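PDB 1JDL: cytochrome c2 iso-2 from Rhodospirillum centenum, which carries electrons through a covalently bound heme, donating them to the oxidized bacteriochlorophyll in photosynthetic energy conversion and possibly serving the respiratory chain. Local coordinates for residues R39-A44 with A59-T64; A10-C15 with K109-Y114; L72-A77 with V99-D104. One frame throughout, in Å; residues are numbered along the deposited sequence.

Contact 1 (R39-A44 with A59-T64); sequences RQAGTA and AGLHWT. With HEM (protoporphyrin IX containing Fe), chain B.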
loop_
_atom_site.group_PDB
_atom_site.type_symbol
_atom_site.label_atom_id
_atom_site.label_comp_id
_atom_site.label_asym_id
_atom_site.label_seq_id
_atom_site.Cartn_x
_atom_site.Cartn_y
_atom_site.Cartn_z
ATOM N N ARG A 39 -4.629 8.162 -1.646
ATOM C CA ARG A 39 -5.857 7.626 -1.058
ATOM C C ARG A 39 -5.606 7.322 0.419
ATOM O O ARG A 39 -4.527 6.849 0.780
ATOM C CB ARG A 39 -6.267 6.336 -1.788
ATOM C CG ARG A 39 -7.621 5.756 -1.368
ATOM C CD ARG A 39 -8.035 4.581 -2.263
ATOM N NE ARG A 39 -7.374 3.321 -1.914
ATOM C CZ ARG A 39 -7.299 2.267 -2.726
ATOM N NH1 ARG A 39 -7.836 2.327 -3.937
ATOM N NH2 ARG A 39 -6.699 1.151 -2.332
ATOM N N GLN A 40 -6.586 7.605 1.274
ATOM C CA GLN A 40 -6.431 7.316 2.700
ATOM C C GLN A 40 -6.305 5.802 2.852
ATOM O O GLN A 40 -7.047 5.049 2.219
ATOM C CB GLN A 40 -7.646 7.800 3.492
ATOM C CG GLN A 40 -7.550 7.520 4.992
ATOM C CD GLN A 40 -8.806 7.922 5.740
ATOM O OE1 GLN A 40 -9.295 9.038 5.591
ATOM N NE2 GLN A 40 -9.331 7.013 6.555
ATOM N N ALA A 41 -5.369 5.353 3.684
ATOM C CA ALA A 41 -5.179 3.920 3.880
ATOM C C ALA A 41 -6.437 3.285 4.464
ATOM O O ALA A 41 -7.121 3.891 5.288
ATOM C CB ALA A 41 -3.981 3.663 4.810
ATOM N N GLY A 42 -6.747 2.073 4.011
ATOM C CA GLY A 42 -7.899 1.346 4.520
ATOM C C GLY A 42 -9.280 1.846 4.143
ATOM O O GLY A 42 -10.218 1.715 4.933
ATOM N N THR A 43 -9.427 2.392 2.940
ATOM C CA THR A 43 -10.728 2.904 2.515
ATOM C C THR A 43 -11.232 2.373 1.181
ATOM O O THR A 43 -12.249 2.854 0.673
ATOM C CB THR A 43 -10.733 4.440 2.434
ATOM O OG1 THR A 43 -9.758 4.873 1.478
ATOM C CG2 THR A 43 -10.428 5.048 3.795
ATOM N N ALA A 44 -10.533 1.403 0.600
ATOM C CA ALA A 44 -10.985 0.841 -0.671
ATOM C C ALA A 44 -12.357 0.219 -0.428
ATOM O O ALA A 44 -12.540 -0.565 0.499
ATOM C CB ALA A 44 -10.003 -0.215 -1.173
ATOM N N ALA A 59 -5.631 7.585 11.398
ATOM C CA ALA A 59 -4.610 8.398 12.050
ATOM C C ALA A 59 -3.957 9.369 11.066
ATOM O O ALA A 59 -3.035 10.103 11.430
ATOM C CB ALA A 59 -3.553 7.505 12.690
ATOM N N GLY A 60 -4.421 9.358 9.817
ATOM C CA GLY A 60 -3.895 10.283 8.826
ATOM C C GLY A 60 -3.054 9.740 7.687
ATOM O O GLY A 60 -2.587 10.509 6.841
ATOM N N LEU A 61 -2.860 8.428 7.634
ATOM C CA LEU A 61 -2.037 7.867 6.570
ATOM C C LEU A 61 -2.703 7.866 5.194
ATOM O O LEU A 61 -3.780 7.296 5.005
ATOM C CB LEU A 61 -1.604 6.439 6.926
ATOM C CG LEU A 61 -0.746 5.730 5.871
ATOM C CD1 LEU A 61 0.553 6.504 5.632
ATOM C CD2 LEU A 61 -0.457 4.305 6.335
ATOM N N HIS A 62 -2.051 8.528 4.243
ATOM C CA HIS A 62 -2.514 8.586 2.860
ATOM C C HIS A 62 -1.364 8.012 2.051
ATOM O O HIS A 62 -0.195 8.221 2.397
ATOM C CB HIS A 62 -2.811 10.034 2.465
ATOM C CG HIS A 62 -4.004 10.600 3.169
ATOM N ND1 HIS A 62 -5.240 10.710 2.571
ATOM C CD2 HIS A 62 -4.166 11.009 4.449
ATOM C CE1 HIS A 62 -6.116 11.160 3.456
ATOM N NE2 HIS A 62 -5.489 11.347 4.603
ATOM N N TRP A 63 -1.682 7.278 0.989
ATOM C CA TRP A 63 -0.636 6.659 0.191
ATOM C C TRP A 63 0.051 7.539 -0.841
ATOM O O TRP A 63 -0.129 7.369 -2.053
ATOM C CB TRP A 63 -1.165 5.388 -0.473
ATOM C CG TRP A 63 -1.458 4.308 0.527
ATOM C CD1 TRP A 63 -2.665 3.723 0.772
ATOM C CD2 TRP A 63 -0.529 3.717 1.445
ATOM N NE1 TRP A 63 -2.548 2.804 1.789
ATOM C CE2 TRP A 63 -1.247 2.778 2.219
ATOM C CE3 TRP A 63 0.842 3.891 1.690
ATOM C CZ2 TRP A 63 -0.642 2.012 3.227
ATOM C CZ3 TRP A 63 1.448 3.128 2.694
ATOM C CH2 TRP A 63 0.701 2.200 3.450
ATOM N N THR A 64 0.839 8.485 -0.350
ATOM C CA THR A 64 1.609 9.352 -1.226
ATOM C C THR A 64 2.694 8.444 -1.808
ATOM O O THR A 64 3.002 7.394 -1.244
ATOM C CB THR A 64 2.288 10.478 -0.443
ATOM O OG1 THR A 64 3.137 9.913 0.565
ATOM C CG2 THR A 64 1.245 11.367 0.214
HETATM C CHA HEM B . -2.479 -3.874 1.146
HETATM C CHB HEM B . 0.696 -2.548 -2.234
HETATM C CHC HEM B . 1.802 -7.192 -2.984
HETATM C CHD HEM B . -1.734 -8.497 -0.026
HETATM C C1A HEM B . -1.661 -3.097 0.324
HETATM C C2A HEM B . -1.589 -1.656 0.372
HETATM C C3A HEM B . -0.686 -1.297 -0.580
HETATM C C4A HEM B . -0.226 -2.511 -1.209
HETATM C CMA HEM B . -0.196 0.107 -0.898
HETATM C CAA HEM B . -2.490 -0.747 1.219
HETATM C CBA HEM B . -3.738 -0.450 0.389
HETATM C CGA HEM B . -4.813 0.347 1.134
HETATM O O1A HEM B . -4.578 0.788 2.276
HETATM O O2A HEM B . -5.904 0.539 0.559
HETATM C C1B HEM B . 1.249 -3.712 -2.748
HETATM C C2B HEM B . 2.262 -3.755 -3.772
HETATM C C3B HEM B . 2.711 -5.047 -3.792
HETATM C C4B HEM B . 1.816 -5.806 -3.004
HETATM C CMB HEM B . 2.682 -2.576 -4.640
HETATM C CAB HEM B . 3.951 -5.581 -4.199
HETATM C CBB HEM B . 5.176 -4.841 -4.710
HETATM C C1C HEM B . 0.972 -7.950 -2.211
HETATM C C2C HEM B . 0.958 -9.398 -2.182
HETATM C C3C HEM B . 0.079 -9.736 -1.225
HETATM C C4C HEM B . -0.623 -8.523 -0.853
HETATM C CMC HEM B . 1.768 -10.333 -3.082
HETATM C CAC HEM B . -0.066 -10.953 -0.523
HETATM C CBC HEM B . 0.584 -12.311 -0.765
HETATM C C1D HEM B . -2.303 -7.357 0.496
HETATM C C2D HEM B . -3.351 -7.363 1.489
HETATM C C3D HEM B . -3.519 -6.066 1.888
HETATM C C4D HEM B . -2.569 -5.274 1.101
HETATM C CMD HEM B . -4.086 -8.584 2.048
HETATM C CAD HEM B . -4.431 -5.573 3.015
HETATM C CBD HEM B . -3.582 -5.553 4.292
HETATM C CGD HEM B . -4.367 -5.220 5.545
HETATM O O1D HEM B . -3.752 -5.225 6.633
HETATM O O2D HEM B . -5.585 -4.952 5.456
HETATM N NA HEM B . -0.809 -3.619 -0.634
HETATM N NB HEM B . 0.962 -4.977 -2.280
HETATM N NC HEM B . 0.009 -7.416 -1.372
HETATM N ND HEM B . -1.826 -6.080 0.248
HETATM FE FE HEM B . -0.381 -5.529 -0.986
#

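Contact 2 (A10-C15 with K109-Y114); sequences AVFKKC and KDVVAY. With HEM (protoporphyrin IX containing Fe), chain B.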
loop_
_atom_site.group_PDB
_atom_site.type_symbol
_atom_site.label_atom_id
_atom_site.label_comp_id
_atom_site.label_asym_id
_atom_site.label_seq_id
_atom_site.Cartn_x
_atom_site.Cartn_y
_atom_site.Cartn_z
ATOM N N ALA A 10 6.459 -4.650 -14.907
ATOM C CA ALA A 10 7.059 -5.968 -14.753
ATOM C C ALA A 10 7.166 -6.309 -13.269
ATOM O O ALA A 10 6.929 -7.446 -12.860
ATOM C CB ALA A 10 8.442 -5.991 -15.398
ATOM N N VAL A 11 7.530 -5.317 -12.464
ATOM C CA VAL A 11 7.648 -5.519 -11.028
ATOM C C VAL A 11 6.268 -5.839 -10.461
ATOM O O VAL A 11 6.135 -6.634 -9.531
ATOM C CB VAL A 11 8.197 -4.257 -10.323
ATOM C CG1 VAL A 11 8.198 -4.461 -8.815
ATOM C CG2 VAL A 11 9.609 -3.959 -10.806
ATOM N N PHE A 12 5.236 -5.229 -11.036
ATOM C CA PHE A 12 3.877 -5.449 -10.558
ATOM C C PHE A 12 3.445 -6.909 -10.659
ATOM O O PHE A 12 2.450 -7.311 -10.056
ATOM C CB PHE A 12 2.882 -4.575 -11.323
ATOM C CG PHE A 12 1.537 -4.490 -10.668
ATOM C CD1 PHE A 12 1.357 -3.715 -9.525
ATOM C CD2 PHE A 12 0.459 -5.222 -11.156
ATOM C CE1 PHE A 12 0.125 -3.675 -8.877
ATOM C CE2 PHE A 12 -0.775 -5.188 -10.514
ATOM C CZ PHE A 12 -0.940 -4.414 -9.372
ATOM N N LYS A 13 4.175 -7.703 -11.436
ATOM C CA LYS A 13 3.841 -9.114 -11.557
ATOM C C LYS A 13 3.930 -9.748 -10.170
ATOM O O LYS A 13 3.236 -10.721 -9.877
ATOM C CB LYS A 13 4.806 -9.815 -12.518
ATOM C CG LYS A 13 4.649 -9.380 -13.966
ATOM C CD LYS A 13 5.616 -10.128 -14.873
ATOM C CE LYS A 13 5.409 -9.750 -16.330
ATOM N NZ LYS A 13 6.364 -10.462 -17.226
ATOM N N LYS A 14 4.784 -9.180 -9.324
ATOM C CA LYS A 14 4.970 -9.669 -7.961
ATOM C C LYS A 14 3.818 -9.259 -7.046
ATOM O O LYS A 14 3.743 -9.708 -5.901
ATOM C CB LYS A 14 6.279 -9.138 -7.375
ATOM C CG LYS A 14 7.527 -9.623 -8.098
ATOM C CD LYS A 14 8.778 -9.067 -7.444
ATOM C CE LYS A 14 10.032 -9.591 -8.125
ATOM N NZ LYS A 14 11.257 -9.124 -7.423
ATOM N N CYS A 15 2.934 -8.398 -7.547
ATOM C CA CYS A 15 1.789 -7.937 -6.765
ATOM C C CYS A 15 0.494 -8.551 -7.264
ATOM O O CYS A 15 -0.480 -8.637 -6.516
ATOM C CB CYS A 15 1.611 -6.417 -6.870
ATOM S SG CYS A 15 3.087 -5.417 -6.836
ATOM N N LYS A 109 10.711 2.001 -6.541
ATOM C CA LYS A 109 10.524 3.237 -7.298
ATOM C C LYS A 109 9.747 2.976 -8.584
ATOM O O LYS A 109 8.842 3.734 -8.940
ATOM C CB LYS A 109 11.873 3.866 -7.662
ATOM C CG LYS A 109 12.681 4.386 -6.492
ATOM C CD LYS A 109 13.933 5.085 -7.000
ATOM C CE LYS A 109 14.774 5.636 -5.864
ATOM N NZ LYS A 109 15.972 6.350 -6.387
ATOM N N ASP A 110 10.104 1.899 -9.278
ATOM C CA ASP A 110 9.458 1.556 -10.538
ATOM C C ASP A 110 8.005 1.128 -10.391
ATOM O O ASP A 110 7.151 1.546 -11.171
ATOM C CB ASP A 110 10.231 0.449 -11.263
ATOM C CG ASP A 110 11.627 0.881 -11.675
ATOM O OD1 ASP A 110 11.817 2.078 -11.980
ATOM O OD2 ASP A 110 12.531 0.017 -11.709
ATOM N N VAL A 111 7.714 0.292 -9.402
ATOM C CA VAL A 111 6.340 -0.153 -9.234
ATOM C C VAL A 111 5.451 1.030 -8.843
ATOM O O VAL A 111 4.292 1.102 -9.249
ATOM C CB VAL A 111 6.238 -1.309 -8.202
ATOM C CG1 VAL A 111 6.372 -0.786 -6.785
ATOM C CG2 VAL A 111 4.921 -2.056 -8.405
ATOM N N VAL A 112 5.997 1.970 -8.077
ATOM C CA VAL A 112 5.227 3.150 -7.689
ATOM C C VAL A 112 5.000 4.034 -8.922
ATOM O O VAL A 112 3.933 4.628 -9.083
ATOM C CB VAL A 112 5.950 3.942 -6.580
ATOM C CG1 VAL A 112 5.276 5.289 -6.354
ATOM C CG2 VAL A 112 5.923 3.134 -5.291
ATOM N N ALA A 113 5.997 4.116 -9.798
ATOM C CA ALA A 113 5.851 4.910 -11.017
ATOM C C ALA A 113 4.724 4.307 -11.854
ATOM O O ALA A 113 3.967 5.021 -12.516
ATOM C CB ALA A 113 7.160 4.911 -11.808
ATOM N N TYR A 114 4.611 2.983 -11.814
ATOM C CA TYR A 114 3.568 2.275 -12.549
ATOM C C TYR A 114 2.196 2.570 -11.933
ATOM O O TYR A 114 1.227 2.856 -12.645
ATOM C CB TYR A 114 3.848 0.768 -12.518
ATOM C CG TYR A 114 2.774 -0.081 -13.156
ATOM C CD1 TYR A 114 2.518 -0.010 -14.527
ATOM C CD2 TYR A 114 2.008 -0.953 -12.389
ATOM C CE1 TYR A 114 1.526 -0.787 -15.114
ATOM C CE2 TYR A 114 1.013 -1.734 -12.966
ATOM C CZ TYR A 114 0.777 -1.647 -14.327
ATOM O OH TYR A 114 -0.207 -2.424 -14.898
HETATM C CHA HEM B . -2.479 -3.874 1.146
HETATM C CHB HEM B . 0.696 -2.548 -2.234
HETATM C CHC HEM B . 1.802 -7.192 -2.984
HETATM C CHD HEM B . -1.734 -8.497 -0.026
HETATM C C1A HEM B . -1.661 -3.097 0.324
HETATM C C2A HEM B . -1.589 -1.656 0.372
HETATM C C3A HEM B . -0.686 -1.297 -0.580
HETATM C C4A HEM B . -0.226 -2.511 -1.209
HETATM C CMA HEM B . -0.196 0.107 -0.898
HETATM C CAA HEM B . -2.490 -0.747 1.219
HETATM C CBA HEM B . -3.738 -0.450 0.389
HETATM C CGA HEM B . -4.813 0.347 1.134
HETATM O O1A HEM B . -4.578 0.788 2.276
HETATM O O2A HEM B . -5.904 0.539 0.559
HETATM C C1B HEM B . 1.249 -3.712 -2.748
HETATM C C2B HEM B . 2.262 -3.755 -3.772
HETATM C C3B HEM B . 2.711 -5.047 -3.792
HETATM C C4B HEM B . 1.816 -5.806 -3.004
HETATM C CMB HEM B . 2.682 -2.576 -4.640
HETATM C CAB HEM B . 3.951 -5.581 -4.199
HETATM C CBB HEM B . 5.176 -4.841 -4.710
HETATM C C1C HEM B . 0.972 -7.950 -2.211
HETATM C C2C HEM B . 0.958 -9.398 -2.182
HETATM C C3C HEM B . 0.079 -9.736 -1.225
HETATM C C4C HEM B . -0.623 -8.523 -0.853
HETATM C CMC HEM B . 1.768 -10.333 -3.082
HETATM C CAC HEM B . -0.066 -10.953 -0.523
HETATM C CBC HEM B . 0.584 -12.311 -0.765
HETATM C C1D HEM B . -2.303 -7.357 0.496
HETATM C C2D HEM B . -3.351 -7.363 1.489
HETATM C C3D HEM B . -3.519 -6.066 1.888
HETATM C C4D HEM B . -2.569 -5.274 1.101
HETATM C CMD HEM B . -4.086 -8.584 2.048
HETATM C CAD HEM B . -4.431 -5.573 3.015
HETATM C CBD HEM B . -3.582 -5.553 4.292
HETATM C CGD HEM B . -4.367 -5.220 5.545
HETATM O O1D HEM B . -3.752 -5.225 6.633
HETATM O O2D HEM B . -5.585 -4.952 5.456
HETATM N NA HEM B . -0.809 -3.619 -0.634
HETATM N NB HEM B . 0.962 -4.977 -2.280
HETATM N NC HEM B . 0.009 -7.416 -1.372
HETATM N ND HEM B . -1.826 -6.080 0.248
HETATM FE FE HEM B . -0.381 -5.529 -0.986
#

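Contact 3 (L72-A77 with V99-D104); sequences LPDPNA and VFKLPD. With HEM (protoporphyrin IX containing Fe), chain B.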
loop_
_atom_site.group_PDB
_atom_site.type_symbol
_atom_site.label_atom_id
_atom_site.label_comp_id
_atom_site.label_asym_id
_atom_site.label_seq_id
_atom_site.Cartn_x
_atom_site.Cartn_y
_atom_site.Cartn_z
ATOM N N LEU A 72 6.685 -0.510 1.421
ATOM C CA LEU A 72 6.965 -1.789 0.769
ATOM C C LEU A 72 8.061 -2.714 1.304
ATOM O O LEU A 72 7.914 -3.934 1.240
ATOM C CB LEU A 72 7.172 -1.563 -0.732
ATOM C CG LEU A 72 5.897 -1.179 -1.495
ATOM C CD1 LEU A 72 6.235 -0.874 -2.940
ATOM C CD2 LEU A 72 4.872 -2.306 -1.406
ATOM N N PRO A 73 9.161 -2.167 1.849
ATOM C CA PRO A 73 10.190 -3.089 2.347
ATOM C C PRO A 73 9.803 -3.875 3.604
ATOM O O PRO A 73 10.363 -4.937 3.877
ATOM C CB PRO A 73 11.400 -2.176 2.557
ATOM C CG PRO A 73 10.782 -0.859 2.883
ATOM C CD PRO A 73 9.619 -0.768 1.921
ATOM N N ASP A 74 8.837 -3.359 4.355
ATOM C CA ASP A 74 8.371 -4.006 5.580
ATOM C C ASP A 74 7.064 -3.325 5.974
ATOM O O ASP A 74 7.062 -2.368 6.749
ATOM C CB ASP A 74 9.398 -3.826 6.707
ATOM C CG ASP A 74 9.127 -4.731 7.898
ATOM O OD1 ASP A 74 7.946 -5.032 8.171
ATOM O OD2 ASP A 74 10.099 -5.134 8.573
ATOM N N PRO A 75 5.933 -3.806 5.435
ATOM C CA PRO A 75 4.615 -3.236 5.730
ATOM C C PRO A 75 4.315 -3.035 7.216
ATOM O O PRO A 75 3.914 -1.946 7.630
ATOM C CB PRO A 75 3.662 -4.225 5.063
ATOM C CG PRO A 75 4.445 -4.666 3.868
ATOM C CD PRO A 75 5.822 -4.902 4.457
ATOM N N ASN A 76 4.508 -4.080 8.015
ATOM C CA ASN A 76 4.247 -3.999 9.450
ATOM C C ASN A 76 5.062 -2.922 10.150
ATOM O O ASN A 76 4.525 -2.134 10.934
ATOM C CB ASN A 76 4.527 -5.348 10.112
ATOM C CG ASN A 76 3.361 -6.299 10.004
ATOM O OD1 ASN A 76 3.513 -7.444 9.569
ATOM N ND2 ASN A 76 2.184 -5.837 10.412
ATOM N N ALA A 77 6.362 -2.892 9.871
ATOM C CA ALA A 77 7.244 -1.912 10.491
ATOM C C ALA A 77 6.795 -0.491 10.195
ATOM O O ALA A 77 6.770 0.354 11.088
ATOM C CB ALA A 77 8.676 -2.120 10.015
ATOM N N VAL A 99 1.357 -10.074 3.761
ATOM C CA VAL A 99 2.561 -10.830 4.073
ATOM C C VAL A 99 3.420 -10.927 2.814
ATOM O O VAL A 99 3.513 -11.979 2.180
ATOM C CB VAL A 99 2.217 -12.259 4.557
ATOM C CG1 VAL A 99 3.485 -12.985 4.981
ATOM C CG2 VAL A 99 1.226 -12.191 5.713
ATOM N N PHE A 100 4.025 -9.803 2.454
ATOM C CA PHE A 100 4.892 -9.714 1.290
ATOM C C PHE A 100 5.751 -8.471 1.460
ATOM O O PHE A 100 5.283 -7.449 1.971
ATOM C CB PHE A 100 4.059 -9.615 -0.001
ATOM C CG PHE A 100 4.887 -9.573 -1.257
ATOM C CD1 PHE A 100 5.315 -8.359 -1.786
ATOM C CD2 PHE A 100 5.259 -10.753 -1.895
ATOM C CE1 PHE A 100 6.103 -8.317 -2.934
ATOM C CE2 PHE A 100 6.050 -10.725 -3.046
ATOM C CZ PHE A 100 6.472 -9.501 -3.565
ATOM N N LYS A 101 7.013 -8.570 1.057
ATOM C CA LYS A 101 7.944 -7.453 1.151
ATOM C C LYS A 101 8.660 -7.272 -0.181
ATOM O O LYS A 101 8.905 -8.240 -0.905
ATOM C CB LYS A 101 9.002 -7.713 2.230
ATOM C CG LYS A 101 8.476 -7.927 3.640
ATOM C CD LYS A 101 9.637 -8.214 4.587
ATOM C CE LYS A 101 9.164 -8.459 6.010
ATOM N NZ LYS A 101 10.301 -8.808 6.912
ATOM N N LEU A 102 8.994 -6.025 -0.494
ATOM C CA LEU A 102 9.715 -5.690 -1.714
ATOM C C LEU A 102 10.855 -4.796 -1.230
ATOM O O LEU A 102 10.722 -3.577 -1.176
ATOM C CB LEU A 102 8.808 -4.916 -2.680
ATOM C CG LEU A 102 9.303 -4.702 -4.116
ATOM C CD1 LEU A 102 8.360 -3.746 -4.835
ATOM C CD2 LEU A 102 10.711 -4.130 -4.121
ATOM N N PRO A 103 11.995 -5.398 -0.861
ATOM C CA PRO A 103 13.154 -4.647 -0.369
ATOM C C PRO A 103 13.919 -3.757 -1.352
ATOM O O PRO A 103 14.335 -2.654 -0.990
ATOM C CB PRO A 103 14.040 -5.743 0.219
ATOM C CG PRO A 103 13.755 -6.904 -0.680
ATOM C CD PRO A 103 12.248 -6.848 -0.795
ATOM N N ASP A 104 14.103 -4.222 -2.583
ATOM C CA ASP A 104 14.868 -3.460 -3.571
ATOM C C ASP A 104 14.326 -2.059 -3.848
ATOM O O ASP A 104 13.181 -1.889 -4.257
ATOM C CB ASP A 104 14.974 -4.253 -4.877
ATOM C CG ASP A 104 15.936 -3.619 -5.865
ATOM O OD1 ASP A 104 15.530 -2.690 -6.593
ATOM O OD2 ASP A 104 17.109 -4.045 -5.903
HETATM C CHA HEM B . -2.479 -3.874 1.146
HETATM C CHB HEM B . 0.696 -2.548 -2.234
HETATM C CHC HEM B . 1.802 -7.192 -2.984
HETATM C CHD HEM B . -1.734 -8.497 -0.026
HETATM C C1A HEM B . -1.661 -3.097 0.324
HETATM C C2A HEM B . -1.589 -1.656 0.372
HETATM C C3A HEM B . -0.686 -1.297 -0.580
HETATM C C4A HEM B . -0.226 -2.511 -1.209
HETATM C CMA HEM B . -0.196 0.107 -0.898
HETATM C CAA HEM B . -2.490 -0.747 1.219
HETATM C CBA HEM B . -3.738 -0.450 0.389
HETATM C CGA HEM B . -4.813 0.347 1.134
HETATM O O1A HEM B . -4.578 0.788 2.276
HETATM O O2A HEM B . -5.904 0.539 0.559
HETATM C C1B HEM B . 1.249 -3.712 -2.748
HETATM C C2B HEM B . 2.262 -3.755 -3.772
HETATM C C3B HEM B . 2.711 -5.047 -3.792
HETATM C C4B HEM B . 1.816 -5.806 -3.004
HETATM C CMB HEM B . 2.682 -2.576 -4.640
HETATM C CAB HEM B . 3.951 -5.581 -4.199
HETATM C CBB HEM B . 5.176 -4.841 -4.710
HETATM C C1C HEM B . 0.972 -7.950 -2.211
HETATM C C2C HEM B . 0.958 -9.398 -2.182
HETATM C C3C HEM B . 0.079 -9.736 -1.225
HETATM C C4C HEM B . -0.623 -8.523 -0.853
HETATM C CMC HEM B . 1.768 -10.333 -3.082
HETATM C CAC HEM B . -0.066 -10.953 -0.523
HETATM C CBC HEM B . 0.584 -12.311 -0.765
HETATM C C1D HEM B . -2.303 -7.357 0.496
HETATM C C2D HEM B . -3.351 -7.363 1.489
HETATM C C3D HEM B . -3.519 -6.066 1.888
HETATM C C4D HEM B . -2.569 -5.274 1.101
HETATM C CMD HEM B . -4.086 -8.584 2.048
HETATM C CAD HEM B . -4.431 -5.573 3.015
HETATM C CBD HEM B . -3.582 -5.553 4.292
HETATM C CGD HEM B . -4.367 -5.220 5.545
HETATM O O1D HEM B . -3.752 -5.225 6.633
HETATM O O2D HEM B . -5.585 -4.952 5.456
HETATM N NA HEM B . -0.809 -3.619 -0.634
HETATM N NB HEM B . 0.962 -4.977 -2.280
HETATM N NC HEM B . 0.009 -7.416 -1.372
HETATM N ND HEM B . -1.826 -6.080 0.248
HETATM FE FE HEM B . -0.381 -5.529 -0.986
#

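Contact 1 (R39-A44 with A59-T64)
Two backbone hydrogen bonds join Arg39-Ala41 to Leu61-Trp63: Trp63 N gives to Arg39 O over 2.9 Å, and Ala41 N gives to Leu61 O over 2.8 Å and is nearly straight, at 176°. Both frame Gln40 and His62, making a single bridge between loops that are otherwise irregular. Beside this bridge, three donors of the two segments reach one heme propionate. The indole NE1 of Trp63 meets HEM O1A edge-on, in the ring plane, at 2.9 Å; Gly42 N reaches the same oxygen at 3.1 Å, while Arg39 NH2 takes the other, O2A, also at 3.1 Å and close to the guanidinium plane. The arginine gets there with CG anti to the backbone N (chi1 -174°) and a bend at chi3. Its NH2 also gives to Ala32 O, and Ala44 CB lies over one face of the group. Packing follows the polar core. Ala41 CB touches both the indole, 3.5 Å from Trp63 NE1, and CD2 of Leu61, while the heme methyl CMA sits over the centre of one indole face. Farther out, the His62 ring lies against Gln40, whose CB comes 3.7 Å from His62 CE1. Of these segments' donors, one N-H goes to O2A and two to O1A; an arginine and a tryptophan on a heme propionate recur in mitochondrial cytochrome c. The arginine's positive charge probably steadies the propionate's negative one, consistent with an ionised carboxylate.

Contact 2 (A10-C15 with K109-Y114)
One face of the Phe12 ring takes Tyr114, whose CE2 lies 3.6 Å from Phe12 CG; at the ring's edge, near its plane, sits Val111 CG2, 4.1 Å from Phe12 CD1. Cys15 CB lies over the opposite face, offset toward the rim, so the phenyl is sandwiched. The Phe12 ring and the Tyr114 ring form an oblique pair, planes at 49° and centroids 5.4 Å apart. Phe12 CG stands anti to the backbone N (chi1 -166°), which carries the phenyl toward helix 105-115, and Tyr114 beyond it meets Phe118 edge-to-face. This is the packing of the N-terminal helix and its trailing turn on the C-terminal helix, a hallmark of the cytochrome c fold, and it brings Cys15, one of the two cysteines that hold the heme covalently, beside Val111. The backbones come nearest at Val11 and Val111, whose CA atoms are 5.8 Å apart. There the two side chains cross at about a right angle, Val11 CG1 resting 3.8 Å from Val111 CB, and Val111 CG2 reaches on to Cys15 SG at 4.1 Å. An alanine in place of Phe12 would be likely to open a gap between Tyr114 and Cys15 and take away one of the surfaces the tyrosine ring rests on. Val11 CG2 comes loosely toward Asp110 CB, while the aspartate's carboxylate is held by Asp4 N and Gln106 NE2.

Contact 3 (L72-A77 with V99-D104)
Leu72 and Leu102 lie side by side and point the same way, their CD1 atoms 4.0 Å apart, and both reach the heme: Leu102 CD1 is 3.4 Å from HEM CBB, and Leu72 CD2 is 3.8 Å from HEM C2B. Phe100 joins them with a ring face over the heme methyl, its CG 3.7 Å from HEM CMC, a chi1 of -178° swinging the phenyl out over the porphyrin. Behind this apolar row one hydrogen bond fixes the leucines, Leu102 N to Leu72 O at 2.9 Å and 169°, the donor standing above the carbonyl plane. Pro75 CG packs on Phe100 O at 3.5 Å, and the same proline touches Met98, an axial ligand of the iron. The extended methylene chain of Lys101 runs past Pro73 O, its CD 3.4 Å away, and ends with NZ near Asp74 OD2, too far for a salt bridge. Asp74 in turn N-caps helix 75-85, OD1 accepting from Ala77 N from above the carboxylate plane. Prolines and an N-cap thus shape one side, and an extended chain after the methionine ligand forms the other, as in the methionine-side wall of the heme crevice in class I cytochromes c.

Overall arrangement
All three contacts touch the same heme but from different directions. Contact 1 grips a propionate, whereas contacts 2 and 3 meet the heme around CAB, CBB and CMC, where Cys15 is attached. Contact 1 lies on the opposite side of the chain's centre from both, its centre about 19 Å from that of contact 2 and about 17 Å from that of contact 3, with no touching atoms. Contacts 2 and 3, with centres about 13 Å apart, merge into one apolar core: Val111 CG1 is 3.8 Å from Leu72 CD1, and Val11 CG1 is 4.0 Å from Leu102 CD1. In sequence, contact 2 closes the long loop in which contacts 1 and 3 follow in series.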